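Local structure of SnoaL-like domain-containing protein (Sphaerobacter thermophilus, 5TGN) at residues D8-Y13 and W92-D97; G33-P38 and D47-F52; A62-R67 and V74-V79; A88-I93 and L104-L109. The protein is of unknown function but belongs to the SnoaL-like family of the NTF2 superfamily, whose cone-shaped fold commonly encloses a ligand pocket or active site in its relatives. One frame throughout, in Å; residues are numbered along the deposited sequence.

Interaction 1: residues D8-Y13 and W92-D97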
loop_
_atom_site.group_PDB
_atom_site.type_symbol
_atom_site.label_atom_id
_atom_site.label_comp_id
_atom_site.label_asym_id
_atom_site.label_seq_id
_atom_site.Cartn_x
_atom_site.Cartn_y
_atom_site.Cartn_z
ATOM N N ASP A 8 24.426 -7.648 7.539
ATOM C CA ASP A 8 25.049 -7.266 6.271
ATOM C C ASP A 8 24.050 -7.304 5.124
ATOM O O ASP A 8 24.050 -6.410 4.270
ATOM C CB ASP A 8 26.218 -8.194 5.942
ATOM C CG ASP A 8 27.338 -8.136 6.989
ATOM O OD1 ASP A 8 27.510 -7.075 7.640
ATOM O OD2 ASP A 8 28.040 -9.158 7.149
ATOM N N LEU A 9 23.233 -8.369 5.053
ATOM C CA LEU A 9 22.216 -8.457 4.009
ATOM C C LEU A 9 21.242 -7.289 4.114
ATOM O O LEU A 9 20.881 -6.671 3.103
ATOM C CB LEU A 9 21.464 -9.791 4.099
ATOM C CG LEU A 9 22.254 -11.057 3.763
ATOM C CD1 LEU A 9 21.479 -12.319 4.139
ATOM C CD2 LEU A 9 22.632 -11.080 2.290
ATOM N N ALA A 10 20.804 -6.975 5.337
ATOM C CA ALA A 10 19.833 -5.902 5.518
ATOM C C ALA A 10 20.413 -4.562 5.069
ATOM O O ALA A 10 19.765 -3.812 4.331
ATOM C CB ALA A 10 19.389 -5.843 6.985
ATOM N N ARG A 11 21.635 -4.236 5.514
ATOM C CA ARG A 11 22.245 -2.971 5.111
ATOM C C ARG A 11 22.457 -2.915 3.600
ATOM O O ARG A 11 22.306 -1.854 2.977
ATOM C CB ARG A 11 23.588 -2.764 5.825
ATOM C CG ARG A 11 23.528 -2.512 7.345
ATOM C CD ARG A 11 24.945 -2.717 7.948
ATOM N NE ARG A 11 24.965 -2.547 9.399
ATOM C CZ ARG A 11 25.895 -3.040 10.204
ATOM N NH1 ARG A 11 26.894 -3.753 9.709
ATOM N NH2 ARG A 11 25.811 -2.833 11.512
ATOM N N GLU A 12 22.883 -4.032 3.001
ATOM C CA GLU A 12 23.092 -4.044 1.559
ATOM C C GLU A 12 21.772 -3.883 0.811
ATOM O O GLU A 12 21.735 -3.267 -0.259
ATOM C CB GLU A 12 23.790 -5.336 1.122
ATOM C CG GLU A 12 24.170 -5.332 -0.351
ATOM C CD GLU A 12 25.200 -4.253 -0.684
ATOM O OE1 GLU A 12 25.884 -3.759 0.247
ATOM O OE2 GLU A 12 25.313 -3.883 -1.872
ATOM N N TYR A 13 20.693 -4.461 1.338
ATOM C CA TYR A 13 19.383 -4.274 0.721
ATOM C C TYR A 13 19.052 -2.793 0.642
ATOM O O TYR A 13 18.725 -2.274 -0.425
ATOM C CB TYR A 13 18.302 -5.040 1.503
ATOM C CG TYR A 13 16.912 -4.715 0.957
ATOM C CD1 TYR A 13 16.363 -5.453 -0.091
ATOM C CD2 TYR A 13 16.187 -3.620 1.440
ATOM C CE1 TYR A 13 15.105 -5.135 -0.618
ATOM C CE2 TYR A 13 14.923 -3.304 0.925
ATOM C CZ TYR A 13 14.405 -4.061 -0.106
ATOM O OH TYR A 13 13.176 -3.729 -0.636
ATOM N N TRP A 92 11.592 -2.258 8.171
ATOM C CA TRP A 92 11.953 -3.407 7.336
ATOM C C TRP A 92 12.272 -4.579 8.258
ATOM O O TRP A 92 13.169 -4.478 9.100
ATOM C CB TRP A 92 13.172 -3.096 6.456
ATOM C CG TRP A 92 12.951 -2.067 5.370
ATOM C CD1 TRP A 92 12.583 -2.300 4.060
ATOM C CD2 TRP A 92 13.142 -0.647 5.484
ATOM N NE1 TRP A 92 12.510 -1.108 3.370
ATOM C CE2 TRP A 92 12.845 -0.081 4.222
ATOM C CE3 TRP A 92 13.533 0.197 6.532
ATOM C CZ2 TRP A 92 12.930 1.303 3.981
ATOM C CZ3 TRP A 92 13.612 1.563 6.294
ATOM C CH2 TRP A 92 13.301 2.103 5.025
ATOM N N ILE A 93 11.555 -5.686 8.112
ATOM C CA ILE A 93 11.804 -6.876 8.938
ATOM C C ILE A 93 12.369 -7.945 8.021
ATOM O O ILE A 93 11.658 -8.422 7.138
ATOM C CB ILE A 93 10.532 -7.384 9.635
ATOM C CG1 ILE A 93 9.885 -6.261 10.470
ATOM C CG2 ILE A 93 10.840 -8.646 10.504
ATOM C CD1 ILE A 93 8.493 -6.652 11.035
ATOM N N PHE A 94 13.637 -8.332 8.226
ATOM C CA PHE A 94 14.320 -9.322 7.390
ATOM C C PHE A 94 14.392 -10.651 8.139
ATOM O O PHE A 94 14.938 -10.703 9.250
ATOM C CB PHE A 94 15.752 -8.891 7.059
ATOM C CG PHE A 94 15.869 -7.636 6.275
ATOM C CD1 PHE A 94 16.049 -7.682 4.888
ATOM C CD2 PHE A 94 15.871 -6.400 6.910
ATOM C CE1 PHE A 94 16.195 -6.497 4.144
ATOM C CE2 PHE A 94 15.984 -5.210 6.173
ATOM C CZ PHE A 94 16.143 -5.251 4.806
ATOM N N ASP A 95 13.859 -11.721 7.537
ATOM C CA ASP A 95 14.111 -13.092 7.998
ATOM C C ASP A 95 15.168 -13.717 7.093
ATOM O O ASP A 95 14.989 -13.765 5.870
ATOM C CB ASP A 95 12.827 -13.939 7.982
ATOM C CG ASP A 95 11.714 -13.333 8.843
ATOM O OD1 ASP A 95 11.940 -13.157 10.064
ATOM O OD2 ASP A 95 10.625 -13.004 8.305
ATOM N N VAL A 96 16.253 -14.214 7.694
ATOM C CA VAL A 96 17.442 -14.649 6.967
ATOM C C VAL A 96 17.703 -16.112 7.284
ATOM O O VAL A 96 17.551 -16.546 8.431
ATOM C CB VAL A 96 18.666 -13.777 7.330
ATOM C CG1 VAL A 96 19.985 -14.374 6.783
ATOM C CG2 VAL A 96 18.424 -12.333 6.885
ATOM N N ASP A 97 18.083 -16.874 6.260
ATOM C CA ASP A 97 18.532 -18.240 6.461
ATOM C C ASP A 97 19.550 -18.584 5.383
ATOM O O ASP A 97 19.390 -18.196 4.224
ATOM C CB ASP A 97 17.357 -19.230 6.439
ATOM C CG ASP A 97 17.695 -20.555 7.131
ATOM O OD1 ASP A 97 18.692 -20.606 7.882
ATOM O OD2 ASP A 97 16.962 -21.548 6.936
#

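Interaction 2: residues G33-P38 and D47-F52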
loop_
_atom_site.group_PDB
_atom_site.type_symbol
_atom_site.label_atom_id
_atom_site.label_comp_id
_atom_site.label_asym_id
_atom_site.label_seq_id
_atom_site.Cartn_x
_atom_site.Cartn_y
_atom_site.Cartn_z
ATOM N N GLY A 33 12.602 -16.654 -1.995
ATOM C CA GLY A 33 12.432 -15.597 -1.022
ATOM C C GLY A 33 11.343 -14.641 -1.473
ATOM O O GLY A 33 10.866 -14.688 -2.606
ATOM N N GLU A 34 10.926 -13.758 -0.572
ATOM C CA GLU A 34 9.808 -12.903 -0.928
ATOM C C GLU A 34 9.844 -11.577 -0.183
ATOM O O GLU A 34 10.418 -11.452 0.905
ATOM C CB GLU A 34 8.480 -13.599 -0.639
ATOM C CG GLU A 34 8.264 -13.807 0.831
ATOM C CD GLU A 34 7.079 -14.697 1.128
ATOM O OE1 GLU A 34 6.697 -15.504 0.245
ATOM O OE2 GLU A 34 6.537 -14.599 2.256
ATOM N N ILE A 35 9.142 -10.604 -0.763
ATOM C CA ILE A 35 8.830 -9.343 -0.099
ATOM C C ILE A 35 7.326 -9.287 0.119
ATOM O O ILE A 35 6.548 -9.573 -0.801
ATOM C CB ILE A 35 9.281 -8.134 -0.927
ATOM C CG1 ILE A 35 10.799 -8.147 -1.106
ATOM C CG2 ILE A 35 8.826 -6.833 -0.254
ATOM C CD1 ILE A 35 11.298 -6.969 -1.939
ATOM N N ILE A 36 6.912 -8.935 1.329
ATOM C CA ILE A 36 5.499 -8.673 1.620
ATOM C C ILE A 36 5.378 -7.172 1.801
ATOM O O ILE A 36 6.074 -6.585 2.648
ATOM C CB ILE A 36 5.016 -9.401 2.880
ATOM C CG1 ILE A 36 5.525 -10.851 2.907
ATOM C CG2 ILE A 36 3.465 -9.296 2.995
ATOM C CD1 ILE A 36 4.746 -11.786 3.927
ATOM N N ALA A 37 4.508 -6.557 1.035
ATOM C CA ALA A 37 4.466 -5.102 1.048
ATOM C C ALA A 37 3.007 -4.694 0.957
ATOM O O ALA A 37 2.159 -5.554 0.697
ATOM C CB ALA A 37 5.294 -4.532 -0.118
ATOM N N PRO A 38 2.662 -3.417 1.176
ATOM C CA PRO A 38 1.245 -3.016 1.067
ATOM C C PRO A 38 0.660 -3.307 -0.309
ATOM O O PRO A 38 1.332 -3.161 -1.328
ATOM C CB PRO A 38 1.289 -1.509 1.326
ATOM C CG PRO A 38 2.507 -1.283 2.161
ATOM C CD PRO A 38 3.512 -2.314 1.660
ATOM N N ASP A 47 12.479 -12.302 -10.027
ATOM C CA ASP A 47 11.899 -11.378 -11.004
ATOM C C ASP A 47 10.825 -10.514 -10.366
ATOM O O ASP A 47 10.753 -9.308 -10.635
ATOM C CB ASP A 47 11.313 -12.128 -12.199
ATOM C CG ASP A 47 12.384 -12.737 -13.104
ATOM O OD1 ASP A 47 13.419 -12.092 -13.370
ATOM O OD2 ASP A 47 12.167 -13.855 -13.574
ATOM N N ALA A 48 9.972 -11.111 -9.532
ATOM C CA ALA A 48 8.919 -10.344 -8.875
ATOM C C ALA A 48 9.501 -9.304 -7.930
ATOM O O ALA A 48 9.005 -8.173 -7.861
ATOM C CB ALA A 48 7.985 -11.277 -8.101
ATOM N N ILE A 49 10.511 -9.694 -7.146
ATOM C CA ILE A 49 11.177 -8.743 -6.273
ATOM C C ILE A 49 11.768 -7.604 -7.089
ATOM O O ILE A 49 11.598 -6.432 -6.750
ATOM C CB ILE A 49 12.242 -9.470 -5.426
ATOM C CG1 ILE A 49 11.567 -10.348 -4.348
ATOM C CG2 ILE A 49 13.233 -8.490 -4.808
ATOM C CD1 ILE A 49 12.522 -11.376 -3.699
ATOM N N ALA A 50 12.439 -7.926 -8.199
ATOM C CA ALA A 50 13.014 -6.878 -9.034
ATOM C C ALA A 50 11.942 -5.917 -9.518
ATOM O O ALA A 50 12.158 -4.705 -9.535
ATOM C CB ALA A 50 13.762 -7.490 -10.223
ATOM N N ALA A 51 10.775 -6.444 -9.903
ATOM C CA ALA A 51 9.692 -5.599 -10.398
ATOM C C ALA A 51 9.187 -4.670 -9.308
ATOM O O ALA A 51 8.940 -3.481 -9.558
ATOM C CB ALA A 51 8.541 -6.476 -10.922
ATOM N N PHE A 52 8.997 -5.204 -8.092
ATOM C CA PHE A 52 8.567 -4.367 -6.982
ATOM C C PHE A 52 9.527 -3.208 -6.767
ATOM O O PHE A 52 9.111 -2.048 -6.643
ATOM C CB PHE A 52 8.445 -5.211 -5.711
ATOM C CG PHE A 52 8.259 -4.390 -4.463
ATOM C CD1 PHE A 52 7.011 -3.824 -4.159
ATOM C CD2 PHE A 52 9.327 -4.194 -3.584
ATOM C CE1 PHE A 52 6.845 -3.034 -2.977
ATOM C CE2 PHE A 52 9.161 -3.442 -2.407
ATOM C CZ PHE A 52 7.910 -2.880 -2.108
#

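Interaction 3: residues A62-R67 and V74-V79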
loop_
_atom_site.group_PDB
_atom_site.type_symbol
_atom_site.label_atom_id
_atom_site.label_comp_id
_atom_site.label_asym_id
_atom_site.label_seq_id
_atom_site.Cartn_x
_atom_site.Cartn_y
_atom_site.Cartn_z
ATOM N N ALA A 62 17.209 6.775 4.442
ATOM C CA ALA A 62 18.273 7.193 5.348
ATOM C C ALA A 62 17.760 7.141 6.793
ATOM O O ALA A 62 16.692 6.579 7.080
ATOM C CB ALA A 62 18.784 8.588 4.960
ATOM N N GLN A 63 18.553 7.720 7.703
ATOM C CA GLN A 63 18.315 7.683 9.152
ATOM C C GLN A 63 17.943 6.278 9.620
ATOM O O GLN A 63 16.959 6.071 10.338
ATOM C CB GLN A 63 17.237 8.680 9.562
ATOM C CG GLN A 63 17.535 10.140 9.223
ATOM C CD GLN A 63 16.334 11.022 9.494
ATOM O OE1 GLN A 63 15.766 11.610 8.575
ATOM N NE2 GLN A 63 15.922 11.094 10.757
ATOM N N ILE A 64 18.737 5.299 9.190
ATOM C CA ILE A 64 18.473 3.914 9.548
ATOM C C ILE A 64 18.848 3.677 11.003
ATOM O O ILE A 64 19.962 3.986 11.435
ATOM C CB ILE A 64 19.236 2.968 8.623
ATOM C CG1 ILE A 64 18.727 3.143 7.185
ATOM C CG2 ILE A 64 19.045 1.530 9.099
ATOM C CD1 ILE A 64 17.349 2.521 6.958
ATOM N N ALA A 65 17.906 3.162 11.775
ATOM C CA ALA A 65 18.197 2.662 13.106
ATOM C C ALA A 65 18.043 1.150 13.063
ATOM O O ALA A 65 17.022 0.634 12.597
ATOM C CB ALA A 65 17.280 3.282 14.162
ATOM N N GLU A 66 19.081 0.452 13.499
ATOM C CA GLU A 66 19.068 -1.003 13.556
ATOM C C GLU A 66 18.414 -1.361 14.883
ATOM O O GLU A 66 19.046 -1.285 15.935
ATOM C CB GLU A 66 20.497 -1.539 13.402
ATOM C CG GLU A 66 21.325 -0.636 12.436
ATOM C CD GLU A 66 22.640 -1.242 11.898
ATOM O OE1 GLU A 66 23.430 -1.813 12.694
ATOM O OE2 GLU A 66 22.894 -1.112 10.668
ATOM N N ARG A 67 17.123 -1.700 14.842
ATOM C CA ARG A 67 16.363 -1.974 16.064
ATOM C C ARG A 67 16.615 -3.380 16.606
ATOM O O ARG A 67 16.634 -3.584 17.824
ATOM C CB ARG A 67 14.862 -1.802 15.813
ATOM C CG ARG A 67 14.464 -0.413 15.368
ATOM C CD ARG A 67 14.630 0.595 16.482
ATOM N NE ARG A 67 14.041 1.869 16.101
ATOM C CZ ARG A 67 14.434 3.058 16.549
ATOM N NH1 ARG A 67 13.813 4.154 16.116
ATOM N NH2 ARG A 67 15.446 3.157 17.410
ATOM N N VAL A 74 16.517 -9.359 11.315
ATOM C CA VAL A 74 16.928 -7.964 11.466
ATOM C C VAL A 74 15.693 -7.078 11.310
ATOM O O VAL A 74 14.900 -7.268 10.376
ATOM C CB VAL A 74 18.003 -7.582 10.427
ATOM C CG1 VAL A 74 18.341 -6.107 10.524
ATOM C CG2 VAL A 74 19.276 -8.430 10.619
ATOM N N VAL A 75 15.547 -6.097 12.197
ATOM C CA VAL A 75 14.567 -5.031 12.037
ATOM C C VAL A 75 15.307 -3.711 11.876
ATOM O O VAL A 75 16.062 -3.304 12.773
ATOM C CB VAL A 75 13.597 -4.972 13.220
ATOM C CG1 VAL A 75 12.547 -3.865 13.011
ATOM C CG2 VAL A 75 12.939 -6.338 13.438
ATOM N N LEU A 76 15.071 -3.029 10.751
ATOM C CA LEU A 76 15.536 -1.655 10.559
ATOM C C LEU A 76 14.342 -0.709 10.553
ATOM O O LEU A 76 13.286 -1.042 10.012
ATOM C CB LEU A 76 16.291 -1.475 9.239
ATOM C CG LEU A 76 17.412 -2.456 8.903
ATOM C CD1 LEU A 76 17.948 -2.128 7.513
ATOM C CD2 LEU A 76 18.518 -2.413 9.983
ATOM N N HIS A 77 14.511 0.463 11.160
ATOM C CA HIS A 77 13.587 1.575 11.000
ATOM C C HIS A 77 14.300 2.668 10.222
ATOM O O HIS A 77 15.511 2.861 10.377
ATOM C CB HIS A 77 13.101 2.104 12.347
ATOM C CG HIS A 77 12.136 1.186 13.036
ATOM N ND1 HIS A 77 11.430 1.553 14.158
ATOM C CD2 HIS A 77 11.750 -0.082 12.746
ATOM C CE1 HIS A 77 10.654 0.548 14.536
ATOM N NE2 HIS A 77 10.831 -0.457 13.694
ATOM N N GLY A 78 13.564 3.357 9.357
ATOM C CA GLY A 78 14.221 4.364 8.543
ATOM C C GLY A 78 13.231 5.393 8.044
ATOM O O GLY A 78 12.023 5.289 8.267
ATOM N N VAL A 79 13.770 6.412 7.379
ATOM C CA VAL A 79 12.978 7.490 6.803
ATOM C C VAL A 79 13.201 7.434 5.300
ATOM O O VAL A 79 14.347 7.413 4.843
ATOM C CB VAL A 79 13.375 8.865 7.392
ATOM C CG1 VAL A 79 12.536 9.995 6.783
ATOM C CG2 VAL A 79 13.244 8.861 8.898
HETATM O O HOH W 1 11.306 4.193 14.809
#

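Interaction 4: residues A88-I93 and L104-L109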
loop_
_atom_site.group_PDB
_atom_site.type_symbol
_atom_site.label_atom_id
_atom_site.label_comp_id
_atom_site.label_asym_id
_atom_site.label_seq_id
_atom_site.Cartn_x
_atom_site.Cartn_y
_atom_site.Cartn_z
ATOM N N ALA A 88 8.455 9.382 4.912
ATOM C CA ALA A 88 7.729 8.229 5.413
ATOM C C ALA A 88 8.616 7.458 6.379
ATOM O O ALA A 88 9.786 7.208 6.077
ATOM C CB ALA A 88 7.291 7.313 4.272
ATOM N N GLN A 89 8.053 7.089 7.526
ATOM C CA GLN A 89 8.700 6.234 8.516
ATOM C C GLN A 89 8.434 4.785 8.144
ATOM O O GLN A 89 7.268 4.375 8.058
ATOM C CB GLN A 89 8.152 6.509 9.920
ATOM C CG GLN A 89 8.087 7.988 10.227
ATOM C CD GLN A 89 9.457 8.552 10.477
ATOM O OE1 GLN A 89 10.319 7.860 11.018
ATOM N NE2 GLN A 89 9.682 9.804 10.075
ATOM N N ILE A 90 9.496 4.005 7.951
ATOM C CA ILE A 90 9.354 2.653 7.419
ATOM C C ILE A 90 10.085 1.672 8.326
ATOM O O ILE A 90 11.149 1.987 8.870
ATOM C CB ILE A 90 9.880 2.545 5.967
ATOM C CG1 ILE A 90 9.142 3.511 5.028
ATOM C CG2 ILE A 90 9.686 1.138 5.418
ATOM C CD1 ILE A 90 7.638 3.267 4.909
ATOM N N GLU A 91 9.506 0.490 8.496
ATOM C CA GLU A 91 10.139 -0.602 9.215
ATOM C C GLU A 91 10.358 -1.745 8.233
ATOM O O GLU A 91 9.426 -2.133 7.520
ATOM C CB GLU A 91 9.263 -1.043 10.398
ATOM C CG GLU A 91 9.637 -2.386 11.055
ATOM C CD GLU A 91 8.660 -2.764 12.159
ATOM O OE1 GLU A 91 7.557 -3.281 11.855
ATOM O OE2 GLU A 91 8.959 -2.482 13.324
ATOM N N TRP A 92 11.592 -2.258 8.171
ATOM C CA TRP A 92 11.953 -3.407 7.336
ATOM C C TRP A 92 12.272 -4.579 8.258
ATOM O O TRP A 92 13.169 -4.478 9.100
ATOM C CB TRP A 92 13.172 -3.096 6.456
ATOM C CG TRP A 92 12.951 -2.067 5.370
ATOM C CD1 TRP A 92 12.583 -2.300 4.060
ATOM C CD2 TRP A 92 13.142 -0.647 5.484
ATOM N NE1 TRP A 92 12.510 -1.108 3.370
ATOM C CE2 TRP A 92 12.845 -0.081 4.222
ATOM C CE3 TRP A 92 13.533 0.197 6.532
ATOM C CZ2 TRP A 92 12.930 1.303 3.981
ATOM C CZ3 TRP A 92 13.612 1.563 6.294
ATOM C CH2 TRP A 92 13.301 2.103 5.025
ATOM N N ILE A 93 11.555 -5.686 8.112
ATOM C CA ILE A 93 11.804 -6.876 8.938
ATOM C C ILE A 93 12.369 -7.945 8.021
ATOM O O ILE A 93 11.658 -8.422 7.138
ATOM C CB ILE A 93 10.532 -7.384 9.635
ATOM C CG1 ILE A 93 9.885 -6.261 10.470
ATOM C CG2 ILE A 93 10.840 -8.646 10.504
ATOM C CD1 ILE A 93 8.493 -6.652 11.035
ATOM N N LEU A 104 11.278 -10.478 3.401
ATOM C CA LEU A 104 11.343 -9.099 3.865
ATOM C C LEU A 104 9.913 -8.590 3.985
ATOM O O LEU A 104 9.143 -8.660 3.020
ATOM C CB LEU A 104 12.178 -8.227 2.914
ATOM C CG LEU A 104 11.935 -6.714 3.048
ATOM C CD1 LEU A 104 12.387 -6.207 4.393
ATOM C CD2 LEU A 104 12.604 -5.966 1.885
ATOM N N THR A 105 9.536 -8.132 5.180
ATOM C CA THR A 105 8.217 -7.531 5.408
ATOM C C THR A 105 8.408 -6.025 5.567
ATOM O O THR A 105 9.281 -5.590 6.324
ATOM C CB THR A 105 7.554 -8.118 6.666
ATOM O OG1 THR A 105 7.337 -9.531 6.507
ATOM C CG2 THR A 105 6.208 -7.439 6.959
ATOM N N ILE A 106 7.610 -5.229 4.866
ATOM C CA ILE A 106 7.794 -3.778 4.867
ATOM C C ILE A 106 6.550 -3.134 5.475
ATOM O O ILE A 106 5.484 -3.119 4.851
ATOM C CB ILE A 106 8.068 -3.231 3.457
ATOM C CG1 ILE A 106 9.199 -4.037 2.817
ATOM C CG2 ILE A 106 8.458 -1.722 3.523
ATOM C CD1 ILE A 106 9.527 -3.580 1.375
ATOM N N ASN A 107 6.684 -2.600 6.684
ATOM C CA ASN A 107 5.570 -1.975 7.403
ATOM C C ASN A 107 5.750 -0.467 7.402
ATOM O O ASN A 107 6.801 0.031 7.822
ATOM C CB ASN A 107 5.507 -2.446 8.852
ATOM C CG ASN A 107 5.151 -3.920 8.991
ATOM O OD1 ASN A 107 4.215 -4.408 8.370
ATOM N ND2 ASN A 107 5.864 -4.614 9.858
ATOM N N HIS A 108 4.728 0.254 6.966
ATOM C CA HIS A 108 4.708 1.697 7.183
ATOM C C HIS A 108 4.390 1.995 8.641
ATOM O O HIS A 108 3.423 1.470 9.197
ATOM C CB HIS A 108 3.681 2.374 6.280
ATOM C CG HIS A 108 4.053 2.344 4.829
ATOM N ND1 HIS A 108 4.208 3.488 4.073
ATOM C CD2 HIS A 108 4.331 1.312 4.005
ATOM C CE1 HIS A 108 4.537 3.156 2.838
ATOM N NE2 HIS A 108 4.617 1.842 2.770
ATOM N N LEU A 109 5.199 2.852 9.254
ATOM C CA LEU A 109 4.991 3.291 10.623
ATOM C C LEU A 109 4.220 4.606 10.625
ATOM O O LEU A 109 4.082 5.273 9.597
ATOM C CB LEU A 109 6.336 3.451 11.336
ATOM C CG LEU A 109 7.253 2.217 11.330
ATOM C CD1 LEU A 109 8.581 2.588 12.008
ATOM C CD2 LEU A 109 6.584 1.108 12.087
HETATM O O HOH W 2 5.206 7.337 7.833
HETATM O O HOH W 3 9.799 -10.508 7.383
#

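Interaction 1: residues D8-Y13 and W92-D97
The backbone N of Tyr13 donates to Leu9 O at 2.8 Å, a helical bond linking residues one turn apart, which both face the strand; with Ala10 they supply the helix's whole share of a contact made entirely of apolar and aromatic groups. Phe94 is the hub on the strand. Its ring receives the methyl of Ala10 over one face, a CH-pi contact in which CB sits 3.7 Å from the ring centroid and 20° off the normal, shifted toward the rim. The CE1-CZ edge of the same ring turns to Tyr13, with Phe94 CE1 3.7 Å from Tyr13 CB. The two rings make an offset edge-to-face pair, the edge of Phe94 directed at the face of Tyr13 with planes 71° apart. Tyr13 CG is anti to the backbone N (chi1 173°), and this carries the phenol on to Trp92, where Tyr13 CE2 lies 4.0 Å from CD1 of the indole in an oblique approach. In the NTF2-like fold, the long N-terminal helix lies against the curved sheet, here with the three rings clustered in the interface. The helix and strand segments come within 9.5 Å axis to axis. Toward the other end of the contact, Leu9 CD1 touches both branches of Val96, at 3.7 Å from CG1 and 4.1 Å from CG2. Leu28 packs on both Leu9 and Tyr13, while the indole of Trp92 reaches Thr61 and Ile64 and lies about 4 Å, nearest atoms, from a glycerol probably taken from the crystallisation liquor.

Interaction 2: residues G33-P38 and D47-F52
Ile35, Ile49 and Phe52 carry this contact, in which helix 46-54 lies over strand 33-37 with the segment axes 8.5 Å apart and inclined at 35°. Ile35 projects toward the helix and ends between the other two: its CD1 is 3.8 Å from Ile49 CG2 and also 3.8 Å from Phe52 CD2, so one methyl bridges residues almost a helical turn apart. The Ile35 side chain crosses that of Phe52 at about a right angle, and its CG2 branch comes 4.0 Å from Phe52 CE2. Ile49 lies obliquely across Ile35 and stretches its CD1 along the strand to Gly33, 3.9 Å from the carbonyl O. The phenyl of Phe52 extends the other way. With CG anti to the backbone N (chi1 169°), it reaches the methyl of Ala37, whose CB is 3.6 Å from Phe52 CE1. The helix covers one end of the NTF2-like sheet: Ile106 of adjoining strand 100-108 packs on Ile35 and Phe52, and Phe29 on both isoleucines. The Phe52 ring meets that of Tyr43 in its own chain and, at an assembly interface, makes a cation-pi contact with Arg41 of the third subunit. Glu34, directed away from the helix, pairs with Arg44 and Arg103. No hydrogen bond crosses, so helix and strand are joined through the fit of methyl groups and one ring, with little directional chemistry.

Interaction 3: residues A62-R67 and V74-V79
Ala62 and Val79 bond to each other in both directions, Val79 N to Ala62 O at 2.9 Å and Ala62 N to Val79 O at 3.0 Å, as an antiparallel pair in the beta hairpin of strands 60-69 and 73-81. The register then slips by one residue: Gln63 and Ile64 together face Gly78 in a beta bulge, Gln63 adopting a left-handed helical backbone conformation (phi 45°). Regular pairing resumes where Ala65 N donates to His77 O at 2.8 Å and His77 N returns a bond to Ala65 O. His77 O also receives a CA-H contact from Ile64, a weaker addition to the N-H bond. Arg67 N reaches Val75 O at 2.8 Å, though with a bent N-H...O angle of 134°. On the face of Glu66 and Leu76, Leu76 CD2 lies alongside the Glu66 chain, 4.0 Å from its CB, while the Glu66 carboxylate salt-bridges Arg11 of helix 6-18. On the other face, the Arg67 chain crosses over His77, its CG 3.7 Å from the imidazole centroid and nearly on the ring normal. A single water joins the pair: it accepts from Arg67 NH1 and hydrogen-bonds His77 ND1 at 2.7 Å, lying near the planes of both groups, while His77 NE2 bonds Glu91 on strand 88-97. The bend at chi2 of Arg67 (-69°) folds the guanidinium back along its own strand, where Ala65 CB sits 3.7 Å above its plane, over the centre.

Interaction 4: residues A88-I93 and L104-L109
Ile90 and Ile106 meet through their CG2 methyls at 3.6 Å in the apolar centre of an antiparallel hairpin, strands 88-97 and 100-108, central to the NTF2-like sheet. Leu104 lies alongside Trp92 and brings CD1 to the indole edge, near its plane and 3.8 Å from Trp92 CB. Ile90 serves two aromatic neighbours: its CG2 rests over one face of the Trp92 indole, and with CG1 anti to the carbonyl carbon (chi1 -59°) a further turn at chi2 brings CD1 over the centre of the His108 ring, 3.6 Å from the centroid and 12° off the normal. This CH-pi contact covers one face of an imidazole beside a glycerol, probably from the crystallisation liquor though possibly marking a pocket; the very short approach makes a bond doubtful. Two-way backbone bonds join Glu91 to Asn107 and Ile93 to Thr105, and Leu109 N adds one to Gln89 O. The opposite sheet face is more polar. Asn107 ND2 donates to Glu91 OE1 at 2.9 Å, with the acceptor close to the amide plane; OE1 uses its anti lone pair, and the carboxylate and amide planes are 65° apart. Arg103 of the second subunit salt-bridges the same oxygen, so OE1 has partners from two chains. Ile93 CD1 packs 3.5 Å from Asn107 ND2, and Leu109 CD2 lies against Glu91 CB at 3.8 Å. Waters bridge the segments near both ends: one accepts from Gln89 N and donates to Leu109 O, the other donates to Ile93 O and accepts from Thr105 OG1, both its bonds 2.8 Å.

Overall arrangement
All four contacts build on one sheet. Interactions 1 and 2 lay different helices on it and are buried and apolar, without a hydrogen bond across; interactions 3 and 4 join neighbouring strands and rest on backbone ladders. Interactions 1 and 4 share Trp92 and Ile93, and Leu104 touches both Tyr13 and Phe94, so helix 6-18 sits directly on the central hairpin. Interaction 3, at the outer strand of the sheet within this chain, is partly exposed and bulged, whereas interaction 4 is central, regular and buried, and its polar face meets the second subunit, which interaction 2 also touches. Interactions 2 and 3 lie on opposite sides of the chain's centre and do not touch.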